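Proline dehydrogenase (Deinococcus radiodurans, PDB 4H6Q) catalyses the FAD-dependent oxidation of L-proline to delta-1-pyrroline-5-carboxylate, passing the electrons to a quinone in the first step of proline degradation to glutamate. Local coordinates at residues K28-N31 with L32-R35; R152-V155 with G156-A160; K268-A272 with E273-V277; D210-Y213 with R214-F218; A78-V81 with I82-I85. All blocks are in the same frame, centred on the assembly; numbering follows the deposited sequence.

Contact 1 (K28-N31 with L32-R35)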
loop_
_atom_site.group_PDB
_atom_site.type_symbol
_atom_site.label_atom_id
_atom_site.label_comp_id
_atom_site.label_asym_id
_atom_site.label_seq_id
_atom_site.Cartn_x
_atom_site.Cartn_y
_atom_site.Cartn_z
ATOM N N LYS A 28 -16.530 17.757 -13.174
ATOM C CA LYS A 28 -15.172 18.280 -13.208
ATOM C C LYS A 28 -14.310 17.810 -12.031
ATOM O O LYS A 28 -13.122 17.471 -12.261
ATOM C CB LYS A 28 -15.170 19.798 -13.348
ATOM C CG LYS A 28 -15.615 20.291 -14.734
ATOM C CD LYS A 28 -15.511 21.811 -14.703
ATOM C CE LYS A 28 -15.905 22.544 -15.992
ATOM N NZ LYS A 28 -16.353 23.948 -15.698
ATOM N N MET A 29 -14.879 17.699 -10.809
ATOM C CA MET A 29 -14.100 17.195 -9.675
ATOM C C MET A 29 -13.737 15.742 -9.873
ATOM O O MET A 29 -12.584 15.341 -9.635
ATOM C CB MET A 29 -14.845 17.358 -8.371
ATOM C CG MET A 29 -14.012 16.954 -7.150
ATOM S SD MET A 29 -12.616 18.108 -6.901
ATOM C CE MET A 29 -13.424 19.580 -6.279
ATOM N N TRP A 30 -14.701 14.952 -10.348
ATOM C CA TRP A 30 -14.415 13.562 -10.684
ATOM C C TRP A 30 -13.374 13.434 -11.797
ATOM O O TRP A 30 -12.488 12.582 -11.707
ATOM C CB TRP A 30 -15.701 12.810 -11.017
ATOM C CG TRP A 30 -15.459 11.416 -11.533
ATOM C CD1 TRP A 30 -15.790 10.951 -12.752
ATOM C CD2 TRP A 30 -14.816 10.331 -10.846
ATOM N NE1 TRP A 30 -15.420 9.641 -12.876
ATOM C CE2 TRP A 30 -14.806 9.234 -11.725
ATOM C CE3 TRP A 30 -14.257 10.177 -9.572
ATOM C CZ2 TRP A 30 -14.268 7.999 -11.382
ATOM C CZ3 TRP A 30 -13.688 8.967 -9.237
ATOM C CH2 TRP A 30 -13.716 7.885 -10.128
ATOM N N ASN A 31 -13.410 14.324 -12.790
ATOM C CA ASN A 31 -12.365 14.242 -13.809
ATOM C C ASN A 31 -10.985 14.490 -13.221
ATOM O O ASN A 31 -10.026 13.825 -13.609
ATOM C CB ASN A 31 -12.581 15.199 -14.981
ATOM C CG ASN A 31 -13.852 14.919 -15.760
ATOM O OD1 ASN A 31 -14.357 13.781 -15.830
ATOM N ND2 ASN A 31 -14.373 15.964 -16.372
ATOM N N LEU A 32 -10.887 15.434 -12.291
ATOM C CA LEU A 32 -9.636 15.659 -11.587
ATOM C C LEU A 32 -9.232 14.378 -10.832
ATOM O O LEU A 32 -8.087 13.892 -10.948
ATOM C CB LEU A 32 -9.789 16.851 -10.638
ATOM C CG LEU A 32 -8.577 17.274 -9.831
ATOM C CD1 LEU A 32 -7.391 17.583 -10.766
ATOM C CD2 LEU A 32 -8.887 18.488 -8.950
ATOM N N ALA A 33 -10.169 13.810 -10.079
ATOM C CA ALA A 33 -9.866 12.609 -9.295
ATOM C C ALA A 33 -9.498 11.389 -10.134
ATOM O O ALA A 33 -8.744 10.519 -9.668
ATOM C CB ALA A 33 -11.005 12.284 -8.363
ATOM N N GLU A 34 -10.011 11.318 -11.353
ATOM C CA GLU A 34 -9.759 10.181 -12.236
ATOM C C GLU A 34 -8.301 10.058 -12.644
ATOM O O GLU A 34 -7.858 8.981 -13.053
ATOM C CB GLU A 34 -10.605 10.271 -13.477
ATOM C CG GLU A 34 -11.973 9.671 -13.349
ATOM C CD GLU A 34 -12.707 9.711 -14.672
ATOM O OE1 GLU A 34 -12.761 10.810 -15.272
ATOM O OE2 GLU A 34 -13.193 8.652 -15.128
ATOM N N ARG A 35 -7.518 11.109 -12.475
ATOM C CA ARG A 35 -6.084 10.911 -12.617
ATOM C C ARG A 35 -5.524 9.886 -11.633
ATOM O O ARG A 35 -4.610 9.090 -11.975
ATOM C CB ARG A 35 -5.352 12.237 -12.437
ATOM C CG ARG A 35 -3.860 12.004 -12.372
ATOM C CD ARG A 35 -3.131 13.304 -12.394
ATOM N NE ARG A 35 -1.710 13.092 -12.143
ATOM C CZ ARG A 35 -0.858 14.055 -11.806
ATOM N NH1 ARG A 35 -1.302 15.301 -11.663
ATOM N NH2 ARG A 35 0.432 13.767 -11.600
HETATM O O HOH W 1 -10.756 12.240 -16.544
#
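Glu34 lies across the indole of Trp30, one turn on, the two side chains crossing at about a right angle. The touching atom is the methylene CG, which makes a CH-pi contact 3.6 Å from the centroid of the five-membered ring of Trp30, over the face but shifted toward the rim. Beyond CG the glutamate runs extended, and its carboxylate, turned 29° from the indole plane, comes to lie near the pyrrole nitrogen, with CD of Glu34 3.3 Å from NE1 of Trp30. The indole is in place for this because its CG stands anti to the backbone N (chi1 173°), on the side of the carbonyl carbon. Ala33 meets the same indole obliquely, its CB 4.1 Å from CE3 of Trp30. Asn31 runs alongside Glu34, pointing the same way. A water donates to OE1 of Glu34 at 2.8 Å and, weakly, to the carbonyl of Asn31. In the backbone, Glu34 N bonds to Trp30 O at 2.8 Å. Around helix 23-33 Leu32 and Met29 pack on Phe291 of helix 288-296, and Arg35, hydrogen-bonded to Gly261 O, touches the FAD. The apolar methylene of Glu34 is thus spent on the indole face, while OE1 takes a water and the negative charge beside the N-H edge of the indole would probably be favourable electrostatically.

Contact 2 (R152-V155 with G156-A160)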
loop_
_atom_site.group_PDB
_atom_site.type_symbol
_atom_site.label_atom_id
_atom_site.label_comp_id
_atom_site.label_asym_id
_atom_site.label_seq_id
_atom_site.Cartn_x
_atom_site.Cartn_y
_atom_site.Cartn_z
ATOM N N ARG A 152 2.527 -9.279 12.982
ATOM C CA ARG A 152 3.293 -10.431 13.474
ATOM C C ARG A 152 2.372 -11.636 13.679
ATOM O O ARG A 152 2.710 -12.762 13.264
ATOM C CB ARG A 152 4.012 -10.041 14.772
ATOM C CG ARG A 152 4.738 -11.192 15.441
ATOM C CD ARG A 152 5.584 -10.727 16.641
ATOM N NE ARG A 152 6.752 -9.952 16.220
ATOM C CZ ARG A 152 7.911 -10.476 15.819
ATOM N NH1 ARG A 152 8.081 -11.805 15.777
ATOM N NH2 ARG A 152 8.933 -9.677 15.459
ATOM N N THR A 153 1.193 -11.421 14.280
ATOM C CA THR A 153 0.230 -12.515 14.420
ATOM C C THR A 153 -0.138 -13.143 13.047
ATOM O O THR A 153 -0.165 -14.371 12.885
ATOM C CB THR A 153 -1.036 -12.016 15.126
ATOM O OG1 THR A 153 -0.677 -11.591 16.438
ATOM C CG2 THR A 153 -2.137 -13.090 15.195
ATOM N N LEU A 154 -0.419 -12.293 12.068
ATOM C CA LEU A 154 -0.899 -12.747 10.780
ATOM C C LEU A 154 0.200 -13.448 9.989
ATOM O O LEU A 154 -0.086 -14.427 9.261
ATOM C CB LEU A 154 -1.510 -11.597 9.964
ATOM C CG LEU A 154 -2.815 -11.092 10.593
ATOM C CD1 LEU A 154 -3.142 -9.688 10.076
ATOM C CD2 LEU A 154 -3.986 -12.085 10.345
ATOM N N VAL A 155 1.441 -12.981 10.090
ATOM C CA VAL A 155 2.560 -13.710 9.468
ATOM C C VAL A 155 2.644 -15.131 10.045
ATOM O O VAL A 155 2.829 -16.124 9.306
ATOM C CB VAL A 155 3.911 -12.974 9.665
ATOM C CG1 VAL A 155 5.124 -13.881 9.304
ATOM C CG2 VAL A 155 3.944 -11.719 8.828
ATOM N N GLY A 156 2.469 -15.267 11.358
ATOM C CA GLY A 156 2.457 -16.568 11.993
ATOM C C GLY A 156 1.381 -17.501 11.467
ATOM O O GLY A 156 1.603 -18.712 11.321
ATOM N N GLU A 157 0.212 -16.931 11.164
ATOM C CA GLU A 157 -0.918 -17.716 10.660
ATOM C C GLU A 157 -0.912 -18.057 9.165
ATOM O O GLU A 157 -1.336 -19.157 8.780
ATOM C CB GLU A 157 -2.236 -17.048 11.058
ATOM C CG GLU A 157 -2.400 -16.984 12.539
ATOM C CD GLU A 157 -3.588 -16.186 12.981
ATOM O OE1 GLU A 157 -4.376 -15.683 12.135
ATOM O OE2 GLU A 157 -3.728 -16.076 14.219
ATOM N N PHE A 158 -0.379 -17.170 8.344
ATOM C CA PHE A 158 -0.494 -17.271 6.888
ATOM C C PHE A 158 0.808 -17.298 6.137
ATOM O O PHE A 158 0.801 -17.719 4.991
ATOM C CB PHE A 158 -1.354 -16.069 6.349
ATOM C CG PHE A 158 -2.763 -16.093 6.864
ATOM C CD1 PHE A 158 -3.691 -17.019 6.360
ATOM C CD2 PHE A 158 -3.148 -15.246 7.891
ATOM C CE1 PHE A 158 -4.995 -17.080 6.859
ATOM C CE2 PHE A 158 -4.439 -15.302 8.404
ATOM C CZ PHE A 158 -5.367 -16.221 7.909
ATOM N N GLY A 159 1.915 -16.868 6.769
ATOM C CA GLY A 159 3.224 -16.908 6.142
ATOM C C GLY A 159 3.640 -15.560 5.570
ATOM O O GLY A 159 2.804 -14.801 5.018
ATOM N N ALA A 160 4.934 -15.274 5.653
ATOM C CA ALA A 160 5.511 -14.022 5.113
ATOM C C ALA A 160 5.365 -13.878 3.603
ATOM O O ALA A 160 5.492 -12.787 3.078
ATOM C CB ALA A 160 6.995 -13.893 5.523
#
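Leu154 and Phe158 stand side by side, pointing the same way, on the last turn of helix 144-158, the helix of a beta-alpha-beta unit between strands 133-136 and 163-168 of the barrel. This is the close-packed side: CD2 of Leu154 touches CE2 of Phe158 at 3.8 Å, and both side chains rest on Ile124 of helix 115-129. The Leu154 carbonyl binds Phe158 N at 2.9 Å and also lies near the plane of the phenyl ring, at its edge, its O 3.5 Å from CD2 of Phe158. On the outer side, Glu157 runs alongside Thr153, and the contact is slight, the methyl CG2 of Thr153 coming 3.5 Å from OE2 of Glu157. That methyl faces the glutamate because it stands anti to the backbone N, while OG1 (chi1 -63°) turns back to the carbonyl of Glu149. The charge of Glu157 is met instead by a salt bridge to Arg121. Gly156, next to it, is exposed. The helix ends at Gly159, whose positive phi (99°) turns the chain away. Its N still bonds Val155 O at 2.8 Å, and the following Ala160 sets CB 4.2 Å from CG1 of Val155.

Contact 3 (K268-A272 with E273-V277)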
loop_
_atom_site.group_PDB
_atom_site.type_symbol
_atom_site.label_atom_id
_atom_site.label_comp_id
_atom_site.label_asym_id
_atom_site.label_seq_id
_atom_site.Cartn_x
_atom_site.Cartn_y
_atom_site.Cartn_z
ATOM N N LYS A 268 6.994 3.340 -16.614
ATOM C CA LYS A 268 7.320 2.665 -17.863
ATOM C C LYS A 268 8.820 2.473 -18.068
ATOM O O LYS A 268 9.249 1.393 -18.531
ATOM C CB LYS A 268 6.681 3.424 -19.023
ATOM C CG LYS A 268 5.138 3.274 -19.014
ATOM C CD LYS A 268 4.515 4.064 -20.190
ATOM C CE LYS A 268 2.974 4.103 -20.145
ATOM N NZ LYS A 268 2.423 5.281 -20.871
ATOM N N GLN A 269 9.620 3.494 -17.786
ATOM C CA GLN A 269 11.064 3.435 -17.951
ATOM C C GLN A 269 11.699 2.369 -17.089
ATOM O O GLN A 269 12.535 1.575 -17.555
ATOM C CB GLN A 269 11.687 4.806 -17.664
ATOM C CG GLN A 269 13.273 4.800 -17.691
ATOM C CD GLN A 269 13.909 6.016 -16.933
ATOM O OE1 GLN A 269 13.250 7.017 -16.674
ATOM N NE2 GLN A 269 15.202 5.905 -16.593
ATOM N N LEU A 270 11.310 2.304 -15.831
ATOM C CA LEU A 270 11.861 1.299 -14.912
ATOM C C LEU A 270 11.524 -0.115 -15.373
ATOM O O LEU A 270 12.394 -1.015 -15.352
ATOM C CB LEU A 270 11.325 1.544 -13.490
ATOM C CG LEU A 270 11.879 2.800 -12.820
ATOM C CD1 LEU A 270 11.090 3.131 -11.546
ATOM C CD2 LEU A 270 13.343 2.585 -12.518
ATOM N N ALA A 271 10.314 -0.336 -15.869
ATOM C CA ALA A 271 9.952 -1.661 -16.367
ATOM C C ALA A 271 10.779 -1.999 -17.612
ATOM O O ALA A 271 11.246 -3.143 -17.801
ATOM C CB ALA A 271 8.468 -1.674 -16.723
ATOM N N ALA A 272 11.037 -1.017 -18.466
ATOM C CA ALA A 272 11.830 -1.254 -19.667
ATOM C C ALA A 272 13.280 -1.572 -19.313
ATOM O O ALA A 272 13.964 -2.240 -20.059
ATOM C CB ALA A 272 11.747 -0.044 -20.624
ATOM N N GLU A 273 13.778 -1.087 -18.195
ATOM C CA GLU A 273 15.132 -1.369 -17.719
ATOM C C GLU A 273 15.189 -2.716 -16.998
ATOM O O GLU A 273 16.277 -3.151 -16.614
ATOM C CB GLU A 273 15.583 -0.247 -16.756
ATOM C CG GLU A 273 15.820 1.038 -17.482
ATOM C CD GLU A 273 16.182 2.208 -16.574
ATOM O OE1 GLU A 273 16.096 2.064 -15.347
ATOM O OE2 GLU A 273 16.551 3.293 -17.099
ATOM N N GLY A 274 14.051 -3.398 -16.818
ATOM C CA GLY A 274 14.072 -4.721 -16.181
ATOM C C GLY A 274 13.859 -4.668 -14.680
ATOM O O GLY A 274 13.983 -5.718 -14.034
ATOM N N TYR A 275 13.535 -3.501 -14.099
ATOM C CA TYR A 275 13.119 -3.481 -12.686
ATOM C C TYR A 275 11.672 -3.903 -12.549
ATOM O O TYR A 275 10.853 -3.690 -13.460
ATOM C CB TYR A 275 13.308 -2.078 -12.095
ATOM C CG TYR A 275 14.756 -1.640 -12.082
ATOM C CD1 TYR A 275 15.645 -2.119 -11.092
ATOM C CD2 TYR A 275 15.260 -0.836 -13.080
ATOM C CE1 TYR A 275 16.953 -1.739 -11.092
ATOM C CE2 TYR A 275 16.595 -0.455 -13.105
ATOM C CZ TYR A 275 17.446 -0.904 -12.125
ATOM O OH TYR A 275 18.780 -0.513 -12.162
ATOM N N ARG A 276 11.328 -4.490 -11.429
ATOM C CA ARG A 276 9.922 -4.711 -11.111
ATOM C C ARG A 276 9.286 -3.386 -10.701
ATOM O O ARG A 276 9.860 -2.646 -9.891
ATOM C CB ARG A 276 9.799 -5.670 -9.933
ATOM C CG ARG A 276 10.200 -7.110 -10.289
ATOM C CD ARG A 276 10.118 -8.039 -9.068
ATOM N NE ARG A 276 10.355 -9.426 -9.516
ATOM C CZ ARG A 276 10.074 -10.488 -8.774
ATOM N NH1 ARG A 276 9.596 -10.290 -7.546
ATOM N NH2 ARG A 276 10.281 -11.724 -9.246
ATOM N N VAL A 277 8.071 -3.149 -11.205
ATOM C CA VAL A 277 7.289 -1.974 -10.843
ATOM C C VAL A 277 5.868 -2.447 -10.544
ATOM O O VAL A 277 5.284 -3.212 -11.316
ATOM C CB VAL A 277 7.229 -0.938 -11.979
ATOM C CG1 VAL A 277 6.406 0.310 -11.553
ATOM C CG2 VAL A 277 8.623 -0.540 -12.460
#
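Gln269 reaches one turn forward to the carboxylate of Glu273, and its amide gives NE2-H to OE2 of Glu273 in a nearly straight bond of 3.0 Å (172°). The bond lies in the plane of the amide and meets OE2 from above the carboxylate plane; the two flat groups stand 84° apart. OE1, the other oxygen of Glu273, forms a salt bridge with Lys241 of helix 234-246, so each carboxylate oxygen has its own donor. The main chain closes helix 264-272 with a Schellman motif centred on Gly274, whose phi of 93° turns the chain toward strand 277-283 of the TIM barrel. Leu270 O takes Tyr275 N at 3.0 Å and, weakly, Glu273 N, whose stronger acceptor is Gln269 O. Ala271 O receives Gly274 N at 3.0 Å from above its carbonyl plane. Apolar contacts accompany these bonds. The edge of the Tyr275 ring faces the Leu270 carbonyl, and CD2 of Tyr275 lies 4.0 Å from CD2 of Leu270. As the strand begins, Val277 points back to the helix: CG2, anti to the carbonyl carbon, presses on CB of Leu270 at 3.6 Å. Leu270 and Val277 both also lean on Met258 of strand 254-259, while the backbone of Val277 is hydrogen-bonded to Ala58.

Contact 4 (D210-Y213 with R214-F218)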
loop_
_atom_site.group_PDB
_atom_site.type_symbol
_atom_site.label_atom_id
_atom_site.label_comp_id
_atom_site.label_asym_id
_atom_site.label_seq_id
_atom_site.Cartn_x
_atom_site.Cartn_y
_atom_site.Cartn_z
ATOM N N ASP A 210 14.087 12.049 4.055
ATOM C CA ASP A 210 14.680 11.426 2.860
ATOM C C ASP A 210 15.895 10.531 3.192
ATOM O O ASP A 210 16.076 9.475 2.559
ATOM C CB ASP A 210 15.085 12.489 1.832
ATOM C CG ASP A 210 13.882 13.189 1.212
ATOM O OD1 ASP A 210 12.729 12.706 1.401
ATOM O OD2 ASP A 210 14.106 14.244 0.540
ATOM N N GLN A 211 16.740 10.955 4.132
ATOM C CA GLN A 211 17.848 10.125 4.560
ATOM C C GLN A 211 17.368 8.866 5.264
ATOM O O GLN A 211 17.897 7.763 5.035
ATOM C CB GLN A 211 18.810 10.890 5.459
ATOM C CG GLN A 211 20.160 10.194 5.504
ATOM C CD GLN A 211 20.747 9.910 4.072
ATOM O OE1 GLN A 211 20.615 10.721 3.116
ATOM N NE2 GLN A 211 21.387 8.767 3.936
ATOM N N ASN A 212 16.359 9.029 6.118
ATOM C CA ASN A 212 15.840 7.894 6.881
ATOM C C ASN A 212 15.185 6.897 5.929
ATOM O O ASN A 212 15.216 5.687 6.181
ATOM C CB ASN A 212 14.857 8.352 7.969
ATOM C CG ASN A 212 14.721 7.339 9.067
ATOM O OD1 ASN A 212 15.733 6.852 9.589
ATOM N ND2 ASN A 212 13.490 7.024 9.468
ATOM N N TYR A 213 14.599 7.401 4.833
ATOM C CA TYR A 213 14.045 6.546 3.794
ATOM C C TYR A 213 15.114 5.614 3.227
ATOM O O TYR A 213 14.915 4.369 3.122
ATOM C CB TYR A 213 13.392 7.401 2.695
ATOM C CG TYR A 213 12.611 6.574 1.694
ATOM C CD1 TYR A 213 11.235 6.429 1.808
ATOM C CD2 TYR A 213 13.267 5.903 0.627
ATOM C CE1 TYR A 213 10.500 5.655 0.895
ATOM C CE2 TYR A 213 12.552 5.155 -0.268
ATOM C CZ TYR A 213 11.188 5.015 -0.128
ATOM O OH TYR A 213 10.506 4.209 -1.019
ATOM N N ARG A 214 16.255 6.184 2.858
ATOM C CA ARG A 214 17.366 5.367 2.387
ATOM C C ARG A 214 17.802 4.334 3.420
ATOM O O ARG A 214 18.034 3.182 3.056
ATOM C CB ARG A 214 18.543 6.248 1.971
ATOM C CG ARG A 214 18.247 7.118 0.767
ATOM C CD ARG A 214 19.409 8.091 0.548
ATOM N NE ARG A 214 19.351 8.790 -0.731
ATOM C CZ ARG A 214 18.599 9.846 -0.975
ATOM N NH1 ARG A 214 17.831 10.353 -0.003
ATOM N NH2 ARG A 214 18.653 10.418 -2.186
ATOM N N ARG A 215 17.943 4.722 4.694
ATOM C CA ARG A 215 18.362 3.763 5.723
ATOM C C ARG A 215 17.379 2.599 5.797
ATOM O O ARG A 215 17.795 1.446 5.912
ATOM C CB ARG A 215 18.514 4.449 7.109
ATOM C CG ARG A 215 19.621 5.485 7.162
ATOM C CD ARG A 215 19.883 5.941 8.612
ATOM N NE ARG A 215 18.812 6.812 9.090
ATOM C CZ ARG A 215 18.935 8.128 9.268
ATOM N NH1 ARG A 215 20.105 8.723 9.031
ATOM N NH2 ARG A 215 17.908 8.846 9.698
ATOM N N LEU A 216 16.074 2.875 5.730
ATOM C CA LEU A 216 15.092 1.795 5.821
ATOM C C LEU A 216 15.249 0.809 4.645
ATOM O O LEU A 216 15.240 -0.416 4.840
ATOM C CB LEU A 216 13.657 2.358 5.815
ATOM C CG LEU A 216 13.172 2.847 7.177
ATOM C CD1 LEU A 216 11.907 3.651 6.951
ATOM C CD2 LEU A 216 12.899 1.653 8.126
ATOM N N VAL A 217 15.286 1.333 3.424
ATOM C CA VAL A 217 15.407 0.499 2.223
ATOM C C VAL A 217 16.710 -0.287 2.278
ATOM O O VAL A 217 16.704 -1.507 2.051
ATOM C CB VAL A 217 15.342 1.364 0.948
ATOM C CG1 VAL A 217 15.775 0.564 -0.302
ATOM C CG2 VAL A 217 13.937 1.926 0.752
ATOM N N PHE A 218 17.824 0.391 2.552
ATOM C CA PHE A 218 19.133 -0.242 2.483
ATOM C C PHE A 218 19.250 -1.320 3.566
ATOM O O PHE A 218 19.800 -2.416 3.321
ATOM C CB PHE A 218 20.252 0.793 2.663
ATOM C CG PHE A 218 20.348 1.798 1.540
ATOM C CD1 PHE A 218 19.621 1.645 0.355
ATOM C CD2 PHE A 218 21.152 2.929 1.692
ATOM C CE1 PHE A 218 19.729 2.617 -0.679
ATOM C CE2 PHE A 218 21.258 3.907 0.663
ATOM C CZ PHE A 218 20.549 3.745 -0.513
#
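Arg214 opens the second half of this stretch of helix 206-222, which links strands 188-191 and 227-230 in a beta-alpha-beta unit of the barrel, and it folds back on Asp210 and Gln211. Extended from CG to NE, it sets its guanidinium edge at the Asp210 carbonyl, where NH1 of Arg214 and Asp210 O make a weak bond of 3.2 Å, while NE forms a salt bridge with Asp239. The amide plane of Gln211 is nearly parallel to that guanidinium (10° apart), the two side chains crossing at about a right angle, with OE1 of Gln211 3.9 Å from CD of Arg214. Asp210 turns its carboxylate to Lys192, an FAD-binding residue. Arg215 bends at chi3 (-74°), which swings its guanidinium back over the preceding turn to grip Asn212 side-on: NE at 3.1 Å and NH2 at 3.0 Å both give to OD1 of Asn212, an oxygen lying in the guanidinium plane. The NE-H falls on a lone pair of that oxygen; the NH2 donor is tilted from the carbonyl plane. As Asn212 ND2 in turn gives to Ser169 O, both ends of the amide are held. Leu216 follows on the buried side, against Leu175 and Met190, its N bonded to Asn212 O. Val217 points toward the preceding turn and lays CG2 obliquely against the phenol ring of Tyr213, 3.7 Å from CE2 of Tyr213 and 3.5 Å from its carbonyl O.

Contact 5 (A78-V81 with I82-I85)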
loop_
_atom_site.group_PDB
_atom_site.type_symbol
_atom_site.label_atom_id
_atom_site.label_comp_id
_atom_site.label_asym_id
_atom_site.label_seq_id
_atom_site.Cartn_x
_atom_site.Cartn_y
_atom_site.Cartn_z
ATOM N N ALA A 78 -14.935 -5.416 4.434
ATOM C CA ALA A 78 -14.127 -6.635 4.242
ATOM C C ALA A 78 -14.741 -7.594 3.208
ATOM O O ALA A 78 -14.011 -8.190 2.375
ATOM C CB ALA A 78 -13.932 -7.315 5.557
ATOM N N ASP A 79 -16.082 -7.721 3.236
ATOM C CA ASP A 79 -16.738 -8.576 2.259
ATOM C C ASP A 79 -16.553 -8.042 0.835
ATOM O O ASP A 79 -16.378 -8.831 -0.113
ATOM C CB ASP A 79 -18.223 -8.711 2.600
ATOM C CG ASP A 79 -18.476 -9.491 3.873
ATOM O OD1 ASP A 79 -17.619 -10.315 4.242
ATOM O OD2 ASP A 79 -19.579 -9.326 4.428
ATOM N N ASP A 80 -16.561 -6.726 0.663
ATOM C CA ASP A 80 -16.279 -6.116 -0.612
ATOM C C ASP A 80 -14.850 -6.292 -1.085
ATOM O O ASP A 80 -14.607 -6.471 -2.285
ATOM C CB ASP A 80 -16.672 -4.646 -0.579
ATOM C CG ASP A 80 -18.171 -4.429 -0.506
ATOM O OD1 ASP A 80 -18.937 -5.335 -0.874
ATOM O OD2 ASP A 80 -18.577 -3.302 -0.137
ATOM N N VAL A 81 -13.906 -6.341 -0.157
ATOM C CA VAL A 81 -12.518 -6.691 -0.511
ATOM C C VAL A 81 -12.424 -8.155 -0.970
ATOM O O VAL A 81 -11.730 -8.449 -1.959
ATOM C CB VAL A 81 -11.544 -6.418 0.660
ATOM C CG1 VAL A 81 -10.136 -6.878 0.315
ATOM C CG2 VAL A 81 -11.542 -4.916 1.029
ATOM N N ILE A 82 -13.165 -9.052 -0.302
ATOM C CA ILE A 82 -13.222 -10.445 -0.764
ATOM C C ILE A 82 -13.830 -10.526 -2.157
ATOM O O ILE A 82 -13.339 -11.299 -3.001
ATOM C CB ILE A 82 -13.890 -11.330 0.283
ATOM C CG1 ILE A 82 -12.934 -11.443 1.474
ATOM C CG2 ILE A 82 -14.249 -12.729 -0.260
ATOM C CD1 ILE A 82 -13.521 -11.959 2.817
ATOM N N LYS A 83 -14.895 -9.755 -2.451
ATOM C CA LYS A 83 -15.480 -9.753 -3.803
ATOM C C LYS A 83 -14.436 -9.296 -4.818
ATOM O O LYS A 83 -14.341 -9.827 -5.940
ATOM C CB LYS A 83 -16.701 -8.823 -3.877
ATOM C CG LYS A 83 -17.900 -9.359 -3.149
ATOM C CD LYS A 83 -19.061 -8.372 -3.262
ATOM C CE LYS A 83 -20.232 -8.772 -2.350
ATOM N NZ LYS A 83 -19.783 -9.746 -1.285
ATOM N N LEU A 84 -13.619 -8.321 -4.460
ATOM C CA LEU A 84 -12.539 -7.865 -5.337
ATOM C C LEU A 84 -11.546 -8.979 -5.611
ATOM O O LEU A 84 -11.123 -9.188 -6.749
ATOM C CB LEU A 84 -11.854 -6.684 -4.654
ATOM C CG LEU A 84 -10.531 -6.240 -5.273
ATOM C CD1 LEU A 84 -10.743 -5.643 -6.660
ATOM C CD2 LEU A 84 -9.821 -5.273 -4.307
ATOM N N ILE A 85 -11.109 -9.667 -4.560
ATOM C CA ILE A 85 -10.145 -10.768 -4.729
ATOM C C ILE A 85 -10.730 -11.858 -5.632
ATOM O O ILE A 85 -10.028 -12.403 -6.509
ATOM C CB ILE A 85 -9.753 -11.345 -3.339
ATOM C CG1 ILE A 85 -8.931 -10.320 -2.561
ATOM C CG2 ILE A 85 -9.032 -12.667 -3.455
ATOM C CD1 ILE A 85 -8.866 -10.627 -1.046
HETATM O O HOH W 2 -17.727 -11.285 -0.131
#
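Helix 71-90 is one of the outer helices of the beta8-alpha8 barrel, and the turns at residues 78-85 present an apolar side to the strands and a charged side outward. Inward, Val81 and Ile85 cross at a slant, one turn apart. CG1 of Val81, anti to its own nitrogen (chi1 176°) and so on the side of the carbonyl carbon, comes 4.2 Å from CD1 of Ile85. The chain of Ile85 also runs close to the main chain of the valine, with CG1 of Ile85 3.4 Å from Val81 O, the same oxygen that accepts Ile85 N at 2.9 Å. Leu84 points toward the preceding turn, setting its CB 3.2 Å from Val81 O. Val81, Leu84 and Ile85 all touch Val97 of strand 96-99, and Val81 and Leu84 also reach strand 58-63, so this side of the helix spans two barrel strands. Ile82 follows the flank, where its CG1 lies 3.5 Å from Ala78 O; both residues lean on Arg122 of helix 115-129, which forms a salt bridge with Asp79. On the outer side Lys83 passes obliquely by Asp80. Any attraction is weak, for NZ of Lys83 stays 4.5 Å from OD1 of Asp80, beyond a salt bridge, and it is methylene carbons CD and CE that lie nearest that oxygen. A bend at the last torsion (chi4 18°) turns the ammonium back over the helix, where a water joins it to the backbone: the water accepts a weak bond from NZ of Lys83 and donates to Asp79 O at 2.8 Å.

From the N terminus the contacts come in series, none nesting in or crossing another, and each spans adjoining residues, so no long loop is closed. Contact 1 lies on helix 23-33, which packs on helix 288-296 near the FAD, joining the first and last helices of the modelled chain. Contact 5 sits on helix 71-90 against strands 58-63 and 96-99. Contact 2 ends helix 144-158, beside helix 115-129, and contact 4 lies within helix 206-222; contacts 4 and 5 fall on opposite sides of the chain's centre, their own centres 34 Å apart. Contact 3 turns helix 264-272 into strand 277-283, whose start pairs with the first barrel strand.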